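Spore germination protein GerM (Bacillus subtilis subsp. subtilis str. 168, PDB 6GZB) is of unknown biochemical function but affects both sporulation and germination, and is built from tandem GerMN domains. Local coordinates at residues Asn186-Gly191 with Val216-Arg221; Ala197-Thr202 with Lys220-Ser225. One frame throughout, in Å; residues are numbered along the deposited sequence.

Both contacts use strand 213-223, the second strand of a two-stranded antiparallel hairpin with 198-208, and their centres lie about 11 Å apart. Along the chain, 186-191 comes first, in the loop after strand 163-164; 197-202 opens the hairpin, and 216-225 returns past both. Interaction 1 lays the incoming loop against one edge of strand 213-223, while interaction 2 pairs the other edge with 198-202. K220 and R221 belong to both contacts, and T219 of interaction 1 packs on P200 and T202 of interaction 2. The loop between strands 163-164 and 198-208 is thereby held against the hairpin, consistent with a fixed placing of the tandem domains.

Interaction 1: residues Asn186-Gly191 with Val216-Arg221; sequences NLETAG and VPVTKR
E188 fastens the loop 186-191 to the edge of strand 216-221 through its backbone and its side chain together. Its N donates to T219 O at 3.1 Å in an almost straight bond (175°) that runs nearly along the C=O axis. CG of E188 stands beside the backbone N (chi1 -88°), from where the extended chain crosses V218 at about a right angle, with CG 3.6 Å from V218 CG1. The same V218 methyl also meets N186 O, giving the tight, buried middle of the contact. Next to it L187 CD2 lies 3.6 Å from T219 CB, the two side chains running side by side in the same direction; T219 OG1 is hydrogen-bonded to I185 N. The E188 carboxylate lies close against K220, OE2 3.2 Å from CE, but the salt bridge of OE1 to K220 NZ is long at 3.7 Å; NZ instead bonds Y205 OH and pairs with E236, which probably draws it off. The looser side is watery: one molecule donates to the carbonyls E188 O and T219 O, and a second, 2.7 Å from E188 OE2, donates to it and accepts from R221 N. Such a loop laid along a strand edge joins neighbouring parts of the fold: L187 packs on helix 136-147, N186 touches strand 65-73, and the far edge of strand 213-223 pairs with strand 198-208.

Interaction 2: residues Ala197-Thr202 with Lys220-Ser225; sequences ATHPLT and KRIDNS
R221 curls back over the start of strand 198-202: its chain folds twice, chi2 -49° and chi3 -62°, which brings the guanidinium back to T198. NE donates to T198 OG1 at 2.8 Å, close to the guanidinium plane, while NH2 makes weak bonds to T198 O and OG1. T198 OG1 is also hydrogen-bonded to D194 O, and T198 O accepts from a water that in turn accepts from N224 ND2. P200 N lies over the centre of one guanidinium face. Replacing R221 by an alanine would take away the NE and NH2 donors and probably leave T198 OG1 and T198 O without these cross-strand partners. Between the strands, the antiparallel ladder satisfies backbone groups in pairs: H199 N and O bond I222 O and N, both at 2.8 Å, and L201 N and O bond K220 O and N. At the non-hydrogen-bonded positions, the CA-H groups of T198 and P200 point to I222 O and K220 O, the carbonyls before their pair partners. N224 N closes the end on A197 O at 3.0 Å. The H199 ring is set over I222 by chi1 of 51°, with I222 CB 3.8 Å from the ring centroid in a CH-pi contact; NE2 makes weak bonds to D223 O and E226 O. L201 CB presses tightly on I222 CG1 at 3.5 Å. The face of H199, L201 and I222 lies against helix 229-239, whereas R221 touches loop residues N193 and L195.

Interaction 1: residues Asn186-Gly191 with Val216-Arg221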
ATOM      1  N   ASN A 186       6.610  -4.255   2.822  1.00 24.67           N
ATOM      2  CA  ASN A 186       7.053  -4.056   4.200  1.00 23.07           C
ATOM      3  C   ASN A 186       6.783  -5.289   5.059  1.00 23.16           C
ATOM      4  O   ASN A 186       6.111  -5.205   6.097  1.00 21.95           O
ATOM      5  CB  ASN A 186       6.337  -2.851   4.822  1.00 25.32           C
ATOM      6  CG  ASN A 186       6.604  -1.565   4.083  1.00 26.52           C
ATOM      7  OD1 ASN A 186       5.688  -0.775   3.825  1.00 27.91           O
ATOM      8  ND2 ASN A 186       7.855  -1.338   3.740  1.00 18.95           N
ATOM      9  N   LEU A 187       7.274  -6.439   4.619  1.00 28.14           N
ATOM     10  CA  LEU A 187       6.945  -7.712   5.277  1.00 26.04           C
ATOM     11  C   LEU A 187       7.334  -7.699   6.747  1.00 23.91           C
ATOM     12  O   LEU A 187       8.475  -7.405   7.075  1.00 26.16           O
ATOM     13  CB  LEU A 187       7.672  -8.875   4.583  1.00 29.44           C
ATOM     14  CG  LEU A 187       7.455  -9.009   3.070  1.00 33.64           C
ATOM     15  CD1 LEU A 187       8.285 -10.165   2.525  1.00 36.34           C
ATOM     16  CD2 LEU A 187       5.985  -9.196   2.712  1.00 30.54           C
ATOM     17  N   GLU A 188       6.413  -8.088   7.625  1.00 24.58           N
ATOM     18  CA  GLU A 188       6.750  -8.288   9.027  1.00 27.88           C
ATOM     19  C   GLU A 188       7.581  -9.548   9.175  1.00 31.45           C
ATOM     20  O   GLU A 188       7.104 -10.640   8.887  1.00 35.29           O
ATOM     21  CB  GLU A 188       5.490  -8.408   9.889  1.00 35.47           C
ATOM     22  CG  GLU A 188       4.971  -7.078  10.395  1.00 60.69           C
ATOM     23  CD  GLU A 188       3.800  -7.231  11.344  1.00 71.98           C
ATOM     24  OE1 GLU A 188       3.314  -6.198  11.854  1.00 63.02           O
ATOM     25  OE2 GLU A 188       3.328  -8.376  11.521  1.00 63.45           O
ATOM     26  N   THR A 189       8.827  -9.385   9.613  1.00 34.23           N
ATOM     27  CA  THR A 189       9.756 -10.507   9.733  1.00 37.76           C
ATOM     28  C   THR A 189      10.303 -10.674  11.149  1.00 41.34           C
ATOM     29  O   THR A 189      11.207 -11.475  11.370  1.00 42.06           O
ATOM     30  CB  THR A 189      10.966 -10.323   8.804  1.00 39.26           C
ATOM     31  OG1 THR A 189      11.568  -9.043   9.054  1.00 31.19           O
ATOM     32  CG2 THR A 189      10.545 -10.418   7.342  1.00 28.60           C
ATOM     33  N   ALA A 190       9.786  -9.912  12.109  1.00 38.38           N
ATOM     34  CA  ALA A 190      10.248 -10.046  13.487  1.00 36.26           C
ATOM     35  C   ALA A 190       9.718 -11.345  14.073  1.00 40.52           C
ATOM     36  O   ALA A 190       8.571 -11.709  13.846  1.00 39.48           O
ATOM     37  CB  ALA A 190       9.795  -8.868  14.325  1.00 36.46           C
ATOM     38  N   GLY A 191      10.553 -12.047  14.832  1.00 44.87           N
ATOM     39  CA  GLY A 191      10.091 -13.229  15.560  1.00 36.70           C
ATOM     40  C   GLY A 191      10.043 -14.446  14.649  1.00 43.92           C
ATOM     41  O   GLY A 191      10.519 -14.405  13.509  1.00 36.36           O
ATOM     42  N   VAL A 216       0.519   3.457   5.967  1.00 23.67           N
ATOM     43  CA  VAL A 216       1.606   2.568   5.610  1.00 21.73           C
ATOM     44  C   VAL A 216       1.114   1.122   5.568  1.00 24.36           C
ATOM     45  O   VAL A 216       0.560   0.611   6.550  1.00 25.95           O
ATOM     46  CB  VAL A 216       2.730   2.647   6.652  1.00 23.64           C
ATOM     47  CG1 VAL A 216       3.860   1.693   6.288  1.00 26.95           C
ATOM     48  CG2 VAL A 216       3.232   4.077   6.773  1.00 26.52           C
ATOM     49  N   PRO A 217       1.277   0.472   4.416  1.00 22.77           N
ATOM     50  CA  PRO A 217       0.813  -0.903   4.258  1.00 26.44           C
ATOM     51  C   PRO A 217       1.871  -1.872   4.771  1.00 26.79           C
ATOM     52  O   PRO A 217       3.056  -1.679   4.509  1.00 31.50           O
ATOM     53  CB  PRO A 217       0.653  -1.033   2.745  1.00 23.81           C
ATOM     54  CG  PRO A 217       1.675  -0.117   2.180  1.00 26.34           C
ATOM     55  CD  PRO A 217       1.855   1.007   3.170  1.00 23.89           C
ATOM     56  N   VAL A 218       1.447  -2.863   5.544  1.00 27.36           N
ATOM     57  CA  VAL A 218       2.351  -3.854   6.108  1.00 23.92           C
ATOM     58  C   VAL A 218       1.742  -5.238   5.889  1.00 26.63           C
ATOM     59  O   VAL A 218       0.579  -5.478   6.220  1.00 27.15           O
ATOM     60  CB  VAL A 218       2.546  -3.618   7.620  1.00 27.13           C
ATOM     61  CG1 VAL A 218       3.309  -4.758   8.249  1.00 33.96           C
ATOM     62  CG2 VAL A 218       3.266  -2.299   7.865  1.00 30.23           C
ATOM     63  N   THR A 219       2.523  -6.147   5.317  1.00 25.39           N
ATOM     64  CA  THR A 219       2.065  -7.526   5.133  1.00 24.33           C
ATOM     65  C   THR A 219       2.283  -8.341   6.409  1.00 26.99           C
ATOM     66  O   THR A 219       3.410  -8.554   6.838  1.00 26.66           O
ATOM     67  CB  THR A 219       2.802  -8.206   3.977  1.00 23.31           C
ATOM     68  OG1 THR A 219       2.626  -7.439   2.780  1.00 28.84           O
ATOM     69  CG2 THR A 219       2.260  -9.606   3.759  1.00 26.38           C
ATOM     70  N   LYS A 220       1.187  -8.761   7.025  1.00 26.61           N
ATOM     71  CA  LYS A 220       1.236  -9.560   8.236  1.00 28.50           C
ATOM     72  C   LYS A 220       0.989 -11.030   7.908  1.00 34.28           C
ATOM     73  O   LYS A 220       0.550 -11.362   6.804  1.00 31.01           O
ATOM     74  CB  LYS A 220       0.166  -9.069   9.207  1.00 31.91           C
ATOM     75  CG  LYS A 220       0.258  -7.576   9.474  1.00 37.48           C
ATOM     76  CD  LYS A 220      -0.512  -7.195  10.719  1.00 61.79           C
ATOM     77  CE  LYS A 220       0.312  -7.464  11.960  1.00 51.00           C
ATOM     78  NZ  LYS A 220      -0.159  -6.654  13.114  1.00 63.47           N
ATOM     79  N   ARG A 221       1.287 -11.903   8.866  1.00 29.79           N
ATOM     80  CA  ARG A 221       0.989 -13.323   8.731  1.00 29.79           C
ATOM     81  C   ARG A 221      -0.304 -13.628   9.468  1.00 27.12           C
ATOM     82  O   ARG A 221      -0.417 -13.367  10.653  1.00 32.37           O
ATOM     83  CB  ARG A 221       2.126 -14.173   9.309  1.00 28.50           C
ATOM     84  CG  ARG A 221       3.491 -13.959   8.681  1.00 27.40           C
ATOM     85  CD  ARG A 221       3.468 -14.011   7.156  1.00 30.87           C
ATOM     86  NE  ARG A 221       3.041 -15.301   6.622  1.00 30.74           N
ATOM     87  CZ  ARG A 221       3.235 -15.696   5.364  1.00 29.77           C
ATOM     88  NH1 ARG A 221       3.851 -14.902   4.501  1.00 26.17           N
ATOM     89  NH2 ARG A 221       2.808 -16.891   4.966  1.00 36.38           N
TER
HETATM   90  O   HOH W   1       4.767 -10.964   7.145  1.00 26.70           O
HETATM   91  O   HOH W   2       2.724 -10.913  11.026  1.00 28.40           O

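Interaction 2: residues Ala197-Thr202 with Lys220-Ser225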
ATOM      1  N   ALA A 197       1.902 -22.322   8.042  1.00 33.03           N
ATOM      2  CA  ALA A 197       0.672 -22.272   8.828  1.00 32.61           C
ATOM      3  C   ALA A 197      -0.018 -20.917   8.727  1.00 33.95           C
ATOM      4  O   ALA A 197      -1.033 -20.702   9.375  1.00 33.63           O
ATOM      5  CB  ALA A 197       0.963 -22.577  10.284  1.00 32.98           C
ATOM      6  N   THR A 198       0.546 -19.997   7.947  1.00 33.60           N
ATOM      7  CA  THR A 198      -0.002 -18.651   7.853  1.00 27.39           C
ATOM      8  C   THR A 198      -0.059 -18.196   6.409  1.00 31.50           C
ATOM      9  O   THR A 198       0.610 -18.757   5.541  1.00 34.08           O
ATOM     10  CB  THR A 198       0.834 -17.634   8.648  1.00 29.42           C
ATOM     11  OG1 THR A 198       2.153 -17.567   8.104  1.00 30.54           O
ATOM     12  CG2 THR A 198       0.913 -18.006  10.111  1.00 27.91           C
ATOM     13  N   HIS A 199      -0.849 -17.159   6.155  1.00 30.10           N
ATOM     14  CA  HIS A 199      -0.891 -16.552   4.828  1.00 27.44           C
ATOM     15  C   HIS A 199      -0.745 -15.039   4.964  1.00 29.19           C
ATOM     16  O   HIS A 199      -1.068 -14.472   6.006  1.00 27.79           O
ATOM     17  CB  HIS A 199      -2.198 -16.903   4.112  1.00 23.91           C
ATOM     18  CG  HIS A 199      -3.426 -16.626   4.924  1.00 25.07           C
ATOM     19  ND1 HIS A 199      -4.242 -15.535   4.698  1.00 36.50           N
ATOM     20  CD2 HIS A 199      -3.968 -17.288   5.969  1.00 26.10           C
ATOM     21  CE1 HIS A 199      -5.246 -15.554   5.556  1.00 25.77           C
ATOM     22  NE2 HIS A 199      -5.098 -16.601   6.347  1.00 36.66           N
ATOM     23  N   PRO A 200      -0.220 -14.390   3.921  1.00 28.24           N
ATOM     24  CA  PRO A 200       0.042 -12.959   3.963  1.00 28.46           C
ATOM     25  C   PRO A 200      -1.241 -12.156   3.842  1.00 28.30           C
ATOM     26  O   PRO A 200      -2.146 -12.538   3.103  1.00 24.73           O
ATOM     27  CB  PRO A 200       0.928 -12.731   2.732  1.00 25.27           C
ATOM     28  CG  PRO A 200       0.485 -13.787   1.777  1.00 25.94           C
ATOM     29  CD  PRO A 200       0.177 -14.985   2.632  1.00 32.19           C
ATOM     30  N   LEU A 201      -1.298 -11.030   4.545  1.00 25.13           N
ATOM     31  CA  LEU A 201      -2.404 -10.101   4.406  1.00 22.74           C
ATOM     32  C   LEU A 201      -1.892  -8.694   4.679  1.00 24.47           C
ATOM     33  O   LEU A 201      -1.236  -8.444   5.694  1.00 25.20           O
ATOM     34  CB  LEU A 201      -3.517 -10.445   5.400  1.00 28.45           C
ATOM     35  CG  LEU A 201      -4.854  -9.737   5.157  1.00 31.51           C
ATOM     36  CD1 LEU A 201      -5.526 -10.291   3.907  1.00 29.66           C
ATOM     37  CD2 LEU A 201      -5.762  -9.851   6.375  1.00 35.74           C
ATOM     38  N   THR A 202      -2.205  -7.780   3.771  1.00 25.89           N
ATOM     39  CA  THR A 202      -1.757  -6.407   3.887  1.00 29.47           C
ATOM     40  C   THR A 202      -2.729  -5.596   4.714  1.00 25.84           C
ATOM     41  O   THR A 202      -3.950  -5.668   4.521  1.00 27.90           O
ATOM     42  CB  THR A 202      -1.572  -5.777   2.508  1.00 30.79           C
ATOM     43  OG1 THR A 202      -0.463  -6.417   1.870  1.00 47.48           O
ATOM     44  CG2 THR A 202      -1.299  -4.280   2.616  1.00 35.20           C
ATOM     45  N   LYS A 220       1.187  -8.761   7.025  1.00 26.61           N
ATOM     46  CA  LYS A 220       1.236  -9.560   8.236  1.00 28.50           C
ATOM     47  C   LYS A 220       0.989 -11.030   7.908  1.00 34.28           C
ATOM     48  O   LYS A 220       0.550 -11.362   6.804  1.00 31.01           O
ATOM     49  CB  LYS A 220       0.166  -9.069   9.207  1.00 31.91           C
ATOM     50  CG  LYS A 220       0.258  -7.576   9.474  1.00 37.48           C
ATOM     51  CD  LYS A 220      -0.512  -7.195  10.719  1.00 61.79           C
ATOM     52  CE  LYS A 220       0.312  -7.464  11.960  1.00 51.00           C
ATOM     53  NZ  LYS A 220      -0.159  -6.654  13.114  1.00 63.47           N
ATOM     54  N   ARG A 221       1.287 -11.903   8.866  1.00 29.79           N
ATOM     55  CA  ARG A 221       0.989 -13.323   8.731  1.00 29.79           C
ATOM     56  C   ARG A 221      -0.304 -13.628   9.468  1.00 27.12           C
ATOM     57  O   ARG A 221      -0.417 -13.367  10.653  1.00 32.37           O
ATOM     58  CB  ARG A 221       2.126 -14.173   9.309  1.00 28.50           C
ATOM     59  CG  ARG A 221       3.491 -13.959   8.681  1.00 27.40           C
ATOM     60  CD  ARG A 221       3.468 -14.011   7.156  1.00 30.87           C
ATOM     61  NE  ARG A 221       3.041 -15.301   6.622  1.00 30.74           N
ATOM     62  CZ  ARG A 221       3.235 -15.696   5.364  1.00 29.77           C
ATOM     63  NH1 ARG A 221       3.851 -14.902   4.501  1.00 26.17           N
ATOM     64  NH2 ARG A 221       2.808 -16.891   4.966  1.00 36.38           N
ATOM     65  N   ILE A 222      -1.284 -14.167   8.756  1.00 26.97           N
ATOM     66  CA  ILE A 222      -2.552 -14.556   9.360  1.00 26.66           C
ATOM     67  C   ILE A 222      -2.638 -16.088   9.446  1.00 29.73           C
ATOM     68  O   ILE A 222      -2.334 -16.788   8.474  1.00 26.82           O
ATOM     69  CB  ILE A 222      -3.737 -14.061   8.505  1.00 28.21           C
ATOM     70  CG1 ILE A 222      -3.594 -12.577   8.156  1.00 35.10           C
ATOM     71  CG2 ILE A 222      -5.056 -14.340   9.205  1.00 30.66           C
ATOM     72  CD1 ILE A 222      -3.545 -11.656   9.356  1.00 32.06           C
ATOM     73  N   ASP A 223      -3.097 -16.599  10.586  1.00 33.10           N
ATOM     74  CA  ASP A 223      -3.288 -18.035  10.767  1.00 37.21           C
ATOM     75  C   ASP A 223      -4.218 -18.607   9.708  1.00 37.34           C
ATOM     76  O   ASP A 223      -5.263 -18.037   9.409  1.00 32.22           O
ATOM     77  CB  ASP A 223      -3.849 -18.342  12.156  1.00 42.48           C
ATOM     78  CG  ASP A 223      -2.779 -18.332  13.232  1.00 72.89           C
ATOM     79  OD1 ASP A 223      -1.602 -18.604  12.907  1.00 74.73           O
ATOM     80  OD2 ASP A 223      -3.115 -18.046  14.403  1.00 84.82           O
ATOM     81  N   ASN A 224      -3.826 -19.739   9.135  1.00 30.77           N
ATOM     82  CA  ASN A 224      -4.570 -20.335   8.039  1.00 29.01           C
ATOM     83  C   ASN A 224      -5.922 -20.877   8.493  1.00 27.33           C
ATOM     84  O   ASN A 224      -6.823 -21.086   7.683  1.00 38.11           O
ATOM     85  CB  ASN A 224      -3.745 -21.443   7.384  1.00 31.00           C
ATOM     86  CG  ASN A 224      -2.690 -20.897   6.463  1.00 36.91           C
ATOM     87  OD1 ASN A 224      -2.685 -19.703   6.169  1.00 32.51           O
ATOM     88  ND2 ASN A 224      -1.808 -21.765   5.972  1.00 33.34           N
ATOM     89  N   SER A 225      -6.079 -21.074   9.791  1.00 32.93           N
ATOM     90  CA  SER A 225      -7.378 -21.456  10.334  1.00 40.81           C
ATOM     91  C   SER A 225      -8.414 -20.344  10.194  1.00 36.82           C
ATOM     92  O   SER A 225      -9.603 -20.625  10.145  1.00 44.84           O
ATOM     93  CB  SER A 225      -7.244 -21.851  11.795  1.00 39.62           C
ATOM     94  OG  SER A 225      -6.710 -20.783  12.546  1.00 47.70           O
TER
HETATM   95  O   HOH W   3       0.105 -20.664   3.937  1.00 40.49           O